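Probable 2-phosphosulfolactate phosphatase (Clostridium acetobutylicum, PDB 1VR0) probably hydrolyses (2R)-O-phospho-3-sulfolactate to (2R)-3-sulfolactate and phosphate, using magnesium as cofactor. Local coordinates at residues A[129-140]-A[230-241]; A[34-42]-A[166-174]. All coordinates share one frame; numbering follows the deposited sequence.

Contact 1: residues A[129-140]-A[230-241]; sequences DILIGSVLNGEA and CKKDIVKLVPQY
The Asn137 carboxamide has two carbonyl acceptors at its edge, almost in its plane: Leu237 O across the contact, 2.9 Å from Asn137 ND2, and Ile132 O of its own segment. Two nearly straight bonds thus use both N-H groups and fix the rotation of the amide. Its CG sits between backbone N and carbonyl carbon (chi1 72°), which tucks ND2 between the two segments, where Pro239 CD comes within 3.5 Å of it. At the edge of the Tyr241 ring, near its plane, lies Ile130 CD1, and Ile130 CG2 rests 3.8 Å from Tyr241 CB; the Tyr241 hydroxyl is hydrogen-bonded to Glu125 and Lys122. The Asp129 carboxylate is turned 70° from the Gln240 amide, with OD1 2.8 Å from Gln240 NE2. A water joins that NE2 to Ile130 N and Tyr241 O. Leu131 CD2 packs against Gln240 CD and Val238 CG1. Ile132 N bonds to Pro239 O at 2.9 Å. Further along, Val235 N reaches Leu136 O from above the carbonyl plane, and Leu136 CD2 meets Ile234 CD1 at 3.5 Å. A second water ties Ala140 N to Asp233 OD1 and Val235 O; Lys236 NZ forms a salt bridge with the same Asp233 OD1. This is the antiparallel flank of a mixed sheet, parallel from 185-187 to 129-133: strand 240-242 pairs with strand 129-133, and the loop before it follows the turn into helix 138-148.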
# COMPACT_ATOMS: atom_id res chain seq x y z
N ASP A 129 -5.31 -17.88 12.39
CA ASP A 129 -5.90 -18.67 11.31
C ASP A 129 -5.44 -18.10 10.02
O ASP A 129 -5.60 -16.90 9.83
CB ASP A 129 -7.42 -18.60 11.35
CG ASP A 129 -8.01 -19.30 12.56
OD1 ASP A 129 -7.97 -20.54 12.57
OD2 ASP A 129 -8.52 -18.61 13.49
N ILE A 130 -4.88 -18.93 9.14
CA ILE A 130 -4.57 -18.51 7.77
C ILE A 130 -5.61 -19.06 6.78
O ILE A 130 -5.66 -20.25 6.53
CB ILE A 130 -3.19 -18.97 7.28
CG1 ILE A 130 -2.07 -18.41 8.15
CG2 ILE A 130 -3.00 -18.55 5.80
CD1 ILE A 130 -1.66 -19.31 9.24
N LEU A 131 -6.40 -18.17 6.20
CA LEU A 131 -7.40 -18.54 5.20
C LEU A 131 -6.92 -18.29 3.80
O LEU A 131 -6.13 -17.39 3.56
CB LEU A 131 -8.68 -17.72 5.40
CG LEU A 131 -9.30 -17.78 6.80
CD1 LEU A 131 -10.57 -16.93 6.83
CD2 LEU A 131 -9.62 -19.23 7.22
N ILE A 132 -7.41 -19.07 2.85
CA ILE A 132 -7.02 -18.87 1.47
C ILE A 132 -8.19 -18.28 0.75
O ILE A 132 -9.25 -18.88 0.74
CB ILE A 132 -6.63 -20.19 0.79
CG1 ILE A 132 -5.48 -20.87 1.54
CG2 ILE A 132 -6.28 -19.92 -0.64
CD1 ILE A 132 -4.24 -19.98 1.78
N GLY A 133 -8.00 -17.11 0.15
CA GLY A 133 -9.09 -16.39 -0.48
C GLY A 133 -8.85 -16.03 -1.92
O GLY A 133 -7.72 -15.92 -2.38
N SER A 134 -9.96 -15.86 -2.63
CA SER A 134 -9.93 -15.57 -4.06
C SER A 134 -11.29 -15.00 -4.38
O SER A 134 -12.20 -15.03 -3.53
CB SER A 134 -9.70 -16.86 -4.85
OG SER A 134 -10.75 -17.82 -4.64
N VAL A 135 -11.47 -14.55 -5.61
CA VAL A 135 -12.81 -14.15 -6.06
C VAL A 135 -13.78 -15.31 -5.98
O VAL A 135 -14.95 -15.15 -5.61
CB VAL A 135 -12.80 -13.55 -7.50
CG1 VAL A 135 -14.18 -13.05 -7.92
CG2 VAL A 135 -11.85 -12.41 -7.58
N LEU A 136 -13.29 -16.49 -6.32
CA LEU A 136 -14.12 -17.69 -6.42
C LEU A 136 -14.78 -18.06 -5.11
O LEU A 136 -15.90 -18.54 -5.13
CB LEU A 136 -13.27 -18.88 -6.87
CG LEU A 136 -12.54 -18.75 -8.20
CD1 LEU A 136 -11.40 -19.77 -8.25
CD2 LEU A 136 -13.52 -18.92 -9.33
N ASN A 137 -14.09 -17.86 -3.99
CA ASN A 137 -14.66 -18.18 -2.67
C ASN A 137 -14.81 -16.98 -1.73
O ASN A 137 -14.89 -17.14 -0.51
CB ASN A 137 -13.88 -19.32 -2.00
CG ASN A 137 -12.51 -18.90 -1.52
OD1 ASN A 137 -12.00 -17.86 -1.91
ND2 ASN A 137 -11.91 -19.72 -0.67
N GLY A 138 -14.90 -15.79 -2.31
CA GLY A 138 -14.98 -14.54 -1.56
C GLY A 138 -16.09 -14.51 -0.53
O GLY A 138 -15.84 -14.24 0.63
N GLU A 139 -17.31 -14.82 -0.94
CA GLU A 139 -18.43 -14.84 -0.01
C GLU A 139 -18.18 -15.83 1.14
O GLU A 139 -18.41 -15.51 2.32
CB GLU A 139 -19.74 -15.20 -0.72
CG GLU A 139 -20.26 -14.17 -1.73
CD GLU A 139 -21.02 -12.99 -1.09
OE1 GLU A 139 -21.25 -12.97 0.13
OE2 GLU A 139 -21.42 -12.06 -1.82
N ALA A 140 -17.73 -17.03 0.81
CA ALA A 140 -17.53 -18.04 1.83
C ALA A 140 -16.43 -17.62 2.80
O ALA A 140 -16.50 -17.90 3.98
CB ALA A 140 -17.22 -19.38 1.19
N CYS A 230 -12.09 -14.47 -12.31
CA CYS A 230 -12.98 -13.36 -12.00
C CYS A 230 -14.40 -13.78 -11.66
O CYS A 230 -15.23 -12.93 -11.38
CB CYS A 230 -13.01 -12.41 -13.18
SG CYS A 230 -11.47 -11.55 -13.38
N LYS A 231 -14.71 -15.08 -11.71
CA LYS A 231 -16.05 -15.55 -11.37
C LYS A 231 -16.28 -15.52 -9.85
O LYS A 231 -15.49 -16.04 -9.06
CB LYS A 231 -16.30 -16.94 -11.96
CG LYS A 231 -16.07 -16.97 -13.48
CD LYS A 231 -17.19 -17.59 -14.30
CE LYS A 231 -17.41 -16.74 -15.62
NZ LYS A 231 -18.69 -17.03 -16.38
N LYS A 232 -17.37 -14.88 -9.46
CA LYS A 232 -17.72 -14.71 -8.04
C LYS A 232 -18.37 -15.95 -7.45
O LYS A 232 -19.21 -16.56 -8.08
CB LYS A 232 -18.70 -13.53 -7.86
CG LYS A 232 -18.10 -12.13 -8.08
CD LYS A 232 -19.15 -11.04 -8.00
CE LYS A 232 -18.51 -9.70 -7.84
NZ LYS A 232 -19.51 -8.64 -8.11
N ASP A 233 -17.98 -16.32 -6.23
CA ASP A 233 -18.83 -17.18 -5.38
C ASP A 233 -19.22 -18.48 -6.03
O ASP A 233 -20.36 -18.92 -5.91
CB ASP A 233 -20.09 -16.40 -4.99
CG ASP A 233 -20.96 -17.12 -3.96
OD1 ASP A 233 -20.44 -17.75 -2.99
OD2 ASP A 233 -22.19 -17.06 -4.12
N ILE A 234 -18.29 -19.11 -6.74
CA ILE A 234 -18.57 -20.44 -7.27
C ILE A 234 -17.98 -21.53 -6.37
O ILE A 234 -18.32 -22.69 -6.52
CB ILE A 234 -18.13 -20.63 -8.74
CG1 ILE A 234 -16.62 -20.63 -8.91
CG2 ILE A 234 -18.76 -19.56 -9.64
CD1 ILE A 234 -16.24 -20.95 -10.37
N VAL A 235 -17.13 -21.17 -5.43
CA VAL A 235 -16.63 -22.15 -4.48
C VAL A 235 -17.06 -21.77 -3.06
O VAL A 235 -16.90 -20.62 -2.66
CB VAL A 235 -15.10 -22.27 -4.61
CG1 VAL A 235 -14.52 -23.14 -3.49
CG2 VAL A 235 -14.74 -22.82 -6.02
N LYS A 236 -17.64 -22.73 -2.34
CA LYS A 236 -18.17 -22.52 -0.97
C LYS A 236 -17.20 -22.97 0.12
O LYS A 236 -17.51 -22.95 1.29
CB LYS A 236 -19.49 -23.27 -0.78
CG LYS A 236 -20.57 -22.99 -1.84
CD LYS A 236 -20.81 -21.49 -2.09
CE LYS A 236 -21.78 -21.28 -3.29
NZ LYS A 236 -22.13 -19.85 -3.45
N LEU A 237 -16.01 -23.34 -0.30
CA LEU A 237 -14.98 -23.88 0.57
C LEU A 237 -13.97 -22.79 0.94
O LEU A 237 -13.61 -21.94 0.09
CB LEU A 237 -14.23 -24.92 -0.24
CG LEU A 237 -13.79 -26.14 0.49
CD1 LEU A 237 -14.99 -27.02 0.74
CD2 LEU A 237 -12.76 -26.80 -0.42
N VAL A 238 -13.49 -22.82 2.18
CA VAL A 238 -12.44 -21.93 2.61
C VAL A 238 -11.22 -22.68 3.05
O VAL A 238 -11.10 -23.04 4.21
CB VAL A 238 -12.90 -21.05 3.76
CG1 VAL A 238 -11.79 -20.08 4.14
CG2 VAL A 238 -14.17 -20.30 3.36
N PRO A 239 -10.27 -22.89 2.15
CA PRO A 239 -9.08 -23.62 2.57
C PRO A 239 -8.32 -22.90 3.67
O PRO A 239 -8.36 -21.68 3.79
CB PRO A 239 -8.22 -23.68 1.31
CG PRO A 239 -9.13 -23.36 0.18
CD PRO A 239 -10.20 -22.47 0.75
N GLN A 240 -7.61 -23.68 4.46
CA GLN A 240 -6.95 -23.15 5.61
C GLN A 240 -5.57 -23.76 5.73
O GLN A 240 -5.42 -24.97 5.63
CB GLN A 240 -7.82 -23.46 6.80
CG GLN A 240 -7.51 -22.63 7.97
CD GLN A 240 -8.67 -22.45 8.93
OE1 GLN A 240 -9.83 -22.84 8.66
NE2 GLN A 240 -8.35 -21.84 10.07
N TYR A 241 -4.56 -22.91 5.89
CA TYR A 241 -3.16 -23.34 6.05
C TYR A 241 -2.89 -23.58 7.54
O TYR A 241 -3.14 -22.72 8.36
CB TYR A 241 -2.21 -22.28 5.46
CG TYR A 241 -0.73 -22.53 5.65
CD1 TYR A 241 -0.09 -23.54 4.96
CD2 TYR A 241 0.04 -21.74 6.49
CE1 TYR A 241 1.25 -23.77 5.13
CE2 TYR A 241 1.40 -21.97 6.65
CZ TYR A 241 1.99 -22.99 5.97
OH TYR A 241 3.33 -23.26 6.12
O HOH W 1 -5.25 -21.68 9.84
O HOH W 2 -18.03 -18.25 -2.09

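Contact 2: residues A[34-42]-A[166-174]; sequences AVVIDMLRA and DDFICSGYI. With MG (magnesium ion), chain D; 3SL ((2R)-3-sulfolactic acid), chain E.
Asp166 meets the loop first: its O lies 3.4 Å from SE of Met39, a selenomethionine, while its OD2 accepts a bond from a water and passes beside Leu40 CB; its OD1 is hydrogen-bonded to Ser164. Asp167 divides its carboxylate. Asp167 OD2 binds magnesium at 2.4 Å; Asp167 OD1 accepts a hydrogen bond from Met39 N at 3.0 Å, nearly along its C-O axis, and a second bond from the same water, which is also a magnesium ligand. The metal's other protein carboxylate is Asp38, whose OD1 binds at 2.1 Å; the two carboxylate planes are 60° apart, and CG anti to backbone N (chi1 -172°) swings Asp38 OD1 toward the ion. Cys170 SG lies 3.9 Å from Ile37 CG2, Ser171 OG is 3.7 Å from Ile37 CD1, and Ile174 CD1 closes the row, 3.9 Å from the same Ile37 CD1. In the adjoining pocket, Arg41 NH1 gives a hydrogen bond to sulfonate O3S of bound sulfolactate at 3.0 Å. Gly158 O and a further water join the coordination. The whole forms a magnesium site at the C-terminal end of strand 33-37 and the start of helix 165-181, beside the sulfolactate pocket.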
# COMPACT_ATOMS: atom_id res chain seq x y z
N ALA A 34 -5.73 -14.18 9.18
CA ALA A 34 -5.05 -13.73 7.95
C ALA A 34 -5.71 -14.34 6.72
O ALA A 34 -5.95 -15.53 6.68
CB ALA A 34 -3.59 -14.07 7.97
N VAL A 35 -5.99 -13.52 5.72
CA VAL A 35 -6.57 -14.01 4.49
C VAL A 35 -5.56 -13.76 3.38
O VAL A 35 -5.23 -12.63 3.08
CB VAL A 35 -7.86 -13.26 4.19
CG1 VAL A 35 -8.44 -13.70 2.85
CG2 VAL A 35 -8.87 -13.45 5.34
N VAL A 36 -5.03 -14.82 2.79
CA VAL A 36 -4.03 -14.67 1.76
C VAL A 36 -4.69 -14.64 0.37
O VAL A 36 -5.53 -15.49 0.04
CB VAL A 36 -2.97 -15.75 1.84
CG1 VAL A 36 -1.98 -15.57 0.73
CG2 VAL A 36 -2.27 -15.72 3.20
N ILE A 37 -4.30 -13.66 -0.44
CA ILE A 37 -4.85 -13.50 -1.78
C ILE A 37 -3.76 -13.44 -2.86
O ILE A 37 -2.86 -12.62 -2.81
CB ILE A 37 -5.77 -12.27 -1.83
CG1 ILE A 37 -6.99 -12.54 -0.94
CG2 ILE A 37 -6.27 -12.00 -3.22
CD1 ILE A 37 -7.75 -11.30 -0.60
N ASP A 38 -3.85 -14.36 -3.81
CA ASP A 38 -3.06 -14.30 -5.06
C ASP A 38 -4.00 -14.76 -6.19
O ASP A 38 -3.90 -15.88 -6.67
CB ASP A 38 -1.81 -15.19 -4.95
CG ASP A 38 -0.85 -15.01 -6.11
OD1 ASP A 38 -0.60 -13.86 -6.50
OD2 ASP A 38 -0.30 -16.00 -6.66
N MSE A 39 -4.93 -13.91 -6.60
CA MSE A 39 -6.06 -14.40 -7.41
C MSE A 39 -5.66 -14.82 -8.82
O MSE A 39 -6.35 -15.65 -9.45
CB MSE A 39 -7.20 -13.38 -7.47
CG MSE A 39 -6.79 -12.06 -8.03
SE MSE A 39 -8.29 -11.03 -8.82
CE MSE A 39 -8.99 -12.40 -10.05
N LEU A 40 -4.56 -14.27 -9.31
CA LEU A 40 -4.07 -14.64 -10.64
C LEU A 40 -2.67 -15.15 -10.46
O LEU A 40 -1.72 -14.40 -10.75
CB LEU A 40 -4.07 -13.43 -11.58
CG LEU A 40 -5.48 -13.05 -12.03
CD1 LEU A 40 -5.52 -11.72 -12.82
CD2 LEU A 40 -6.13 -14.14 -12.84
N ARG A 41 -2.50 -16.41 -10.04
CA ARG A 41 -3.53 -17.46 -10.00
C ARG A 41 -3.46 -18.41 -8.81
O ARG A 41 -4.37 -19.22 -8.64
CB ARG A 41 -3.46 -18.33 -11.27
CG ARG A 41 -3.78 -17.61 -12.58
CD ARG A 41 -3.34 -18.44 -13.78
NE ARG A 41 -1.88 -18.50 -13.91
CZ ARG A 41 -1.22 -19.36 -14.69
NH1 ARG A 41 0.10 -19.35 -14.73
NH2 ARG A 41 -1.86 -20.24 -15.44
N ALA A 42 -2.42 -18.31 -7.97
CA ALA A 42 -2.16 -19.33 -6.92
C ALA A 42 -3.33 -19.64 -5.98
O ALA A 42 -3.62 -20.80 -5.75
CB ALA A 42 -0.93 -19.00 -6.09
N ASP A 166 -5.01 -6.55 -9.02
CA ASP A 166 -5.85 -7.77 -8.94
C ASP A 166 -6.06 -8.18 -7.47
O ASP A 166 -7.20 -8.35 -7.01
CB ASP A 166 -5.27 -8.95 -9.76
CG ASP A 166 -3.78 -9.20 -9.50
OD1 ASP A 166 -3.08 -8.34 -8.92
OD2 ASP A 166 -3.28 -10.26 -9.89
N ASP A 167 -4.98 -8.31 -6.72
CA ASP A 167 -5.11 -8.77 -5.35
C ASP A 167 -5.86 -7.71 -4.51
O ASP A 167 -6.59 -8.04 -3.61
CB ASP A 167 -3.74 -9.13 -4.73
CG ASP A 167 -3.11 -10.37 -5.41
OD1 ASP A 167 -3.87 -11.19 -5.91
OD2 ASP A 167 -1.88 -10.53 -5.46
N PHE A 168 -5.67 -6.45 -4.84
CA PHE A 168 -6.24 -5.36 -4.07
C PHE A 168 -7.75 -5.29 -4.25
O PHE A 168 -8.49 -5.15 -3.27
CB PHE A 168 -5.59 -4.06 -4.53
CG PHE A 168 -5.84 -2.85 -3.62
CD1 PHE A 168 -5.25 -2.77 -2.37
CD2 PHE A 168 -6.60 -1.77 -4.06
CE1 PHE A 168 -5.46 -1.65 -1.55
CE2 PHE A 168 -6.79 -0.66 -3.25
CZ PHE A 168 -6.21 -0.60 -1.99
N ILE A 169 -8.23 -5.41 -5.50
CA ILE A 169 -9.66 -5.32 -5.72
C ILE A 169 -10.36 -6.54 -5.14
O ILE A 169 -11.48 -6.47 -4.64
CB ILE A 169 -10.02 -5.12 -7.21
CG1 ILE A 169 -11.52 -4.78 -7.35
CG2 ILE A 169 -9.64 -6.30 -8.06
CD1 ILE A 169 -11.90 -4.13 -8.72
N CYS A 170 -9.67 -7.68 -5.21
CA CYS A 170 -10.20 -8.91 -4.65
C CYS A 170 -10.31 -8.77 -3.15
O CYS A 170 -11.30 -9.19 -2.59
CB CYS A 170 -9.28 -10.07 -5.00
SG CYS A 170 -9.96 -11.66 -4.44
N SER A 171 -9.32 -8.13 -2.51
CA SER A 171 -9.44 -7.79 -1.08
C SER A 171 -10.67 -6.97 -0.80
O SER A 171 -11.40 -7.22 0.14
CB SER A 171 -8.27 -6.98 -0.60
OG SER A 171 -7.03 -7.63 -0.84
N GLY A 172 -10.90 -5.97 -1.63
CA GLY A 172 -12.06 -5.11 -1.53
C GLY A 172 -13.37 -5.84 -1.63
O GLY A 172 -14.29 -5.55 -0.90
N TYR A 173 -13.45 -6.78 -2.56
CA TYR A 173 -14.64 -7.58 -2.72
C TYR A 173 -14.95 -8.35 -1.46
O TYR A 173 -16.12 -8.40 -1.02
CB TYR A 173 -14.44 -8.56 -3.88
CG TYR A 173 -15.45 -9.65 -3.98
CD1 TYR A 173 -16.81 -9.37 -4.01
CD2 TYR A 173 -15.04 -10.98 -4.10
CE1 TYR A 173 -17.73 -10.40 -4.15
CE2 TYR A 173 -15.95 -11.99 -4.24
CZ TYR A 173 -17.29 -11.71 -4.26
OH TYR A 173 -18.19 -12.77 -4.38
N ILE A 174 -13.90 -8.93 -0.88
CA ILE A 174 -14.06 -9.76 0.30
C ILE A 174 -14.47 -8.90 1.51
O ILE A 174 -15.35 -9.28 2.27
CB ILE A 174 -12.79 -10.57 0.53
CG1 ILE A 174 -12.67 -11.61 -0.61
CG2 ILE A 174 -12.81 -11.26 1.88
CD1 ILE A 174 -11.49 -12.52 -0.55
MG MG D . -0.68 -11.79 -7.07
O11 3SL E . 4.37 -13.90 -12.91
C1 3SL E . 3.40 -14.58 -13.30
O12 3SL E . 2.87 -14.49 -14.44
C2 3SL E . 2.87 -15.57 -12.34
O2 3SL E . 2.87 -14.95 -11.05
C3 3SL E . 1.48 -15.97 -12.81
S 3SL E . 0.68 -16.88 -11.67
O3S 3SL E . 0.76 -18.31 -12.03
O1S 3SL E . 1.01 -16.53 -10.25
O2S 3SL E . -0.75 -16.63 -11.85
O HOH W 3 -2.89 -12.29 -8.20
O HOH W 4 -0.43 -10.64 -9.25

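Both contacts meet in one mixed sheet, where strands 33-37 and 129-133 are neighbours: Leu131 N of contact 1 probably bonds to Ala34 O of contact 2, and Asp129 O probably accepts Ala34 N. Contact 2 is wholly buried and joins a strand end to a helix through carboxylates, metal and water, with apolar packing further along the helix. Contact 1 is only partly buried, much larger in area, and relies on backbone and amide bonds plus apolar side chains, with Lys231, Ile234 and Lys236 exposed. The two also touch where Val135 packs on Cys170 and Tyr173, so helix 165-181 packs against the turn of contact 1 and also carries metal ligand Asp167.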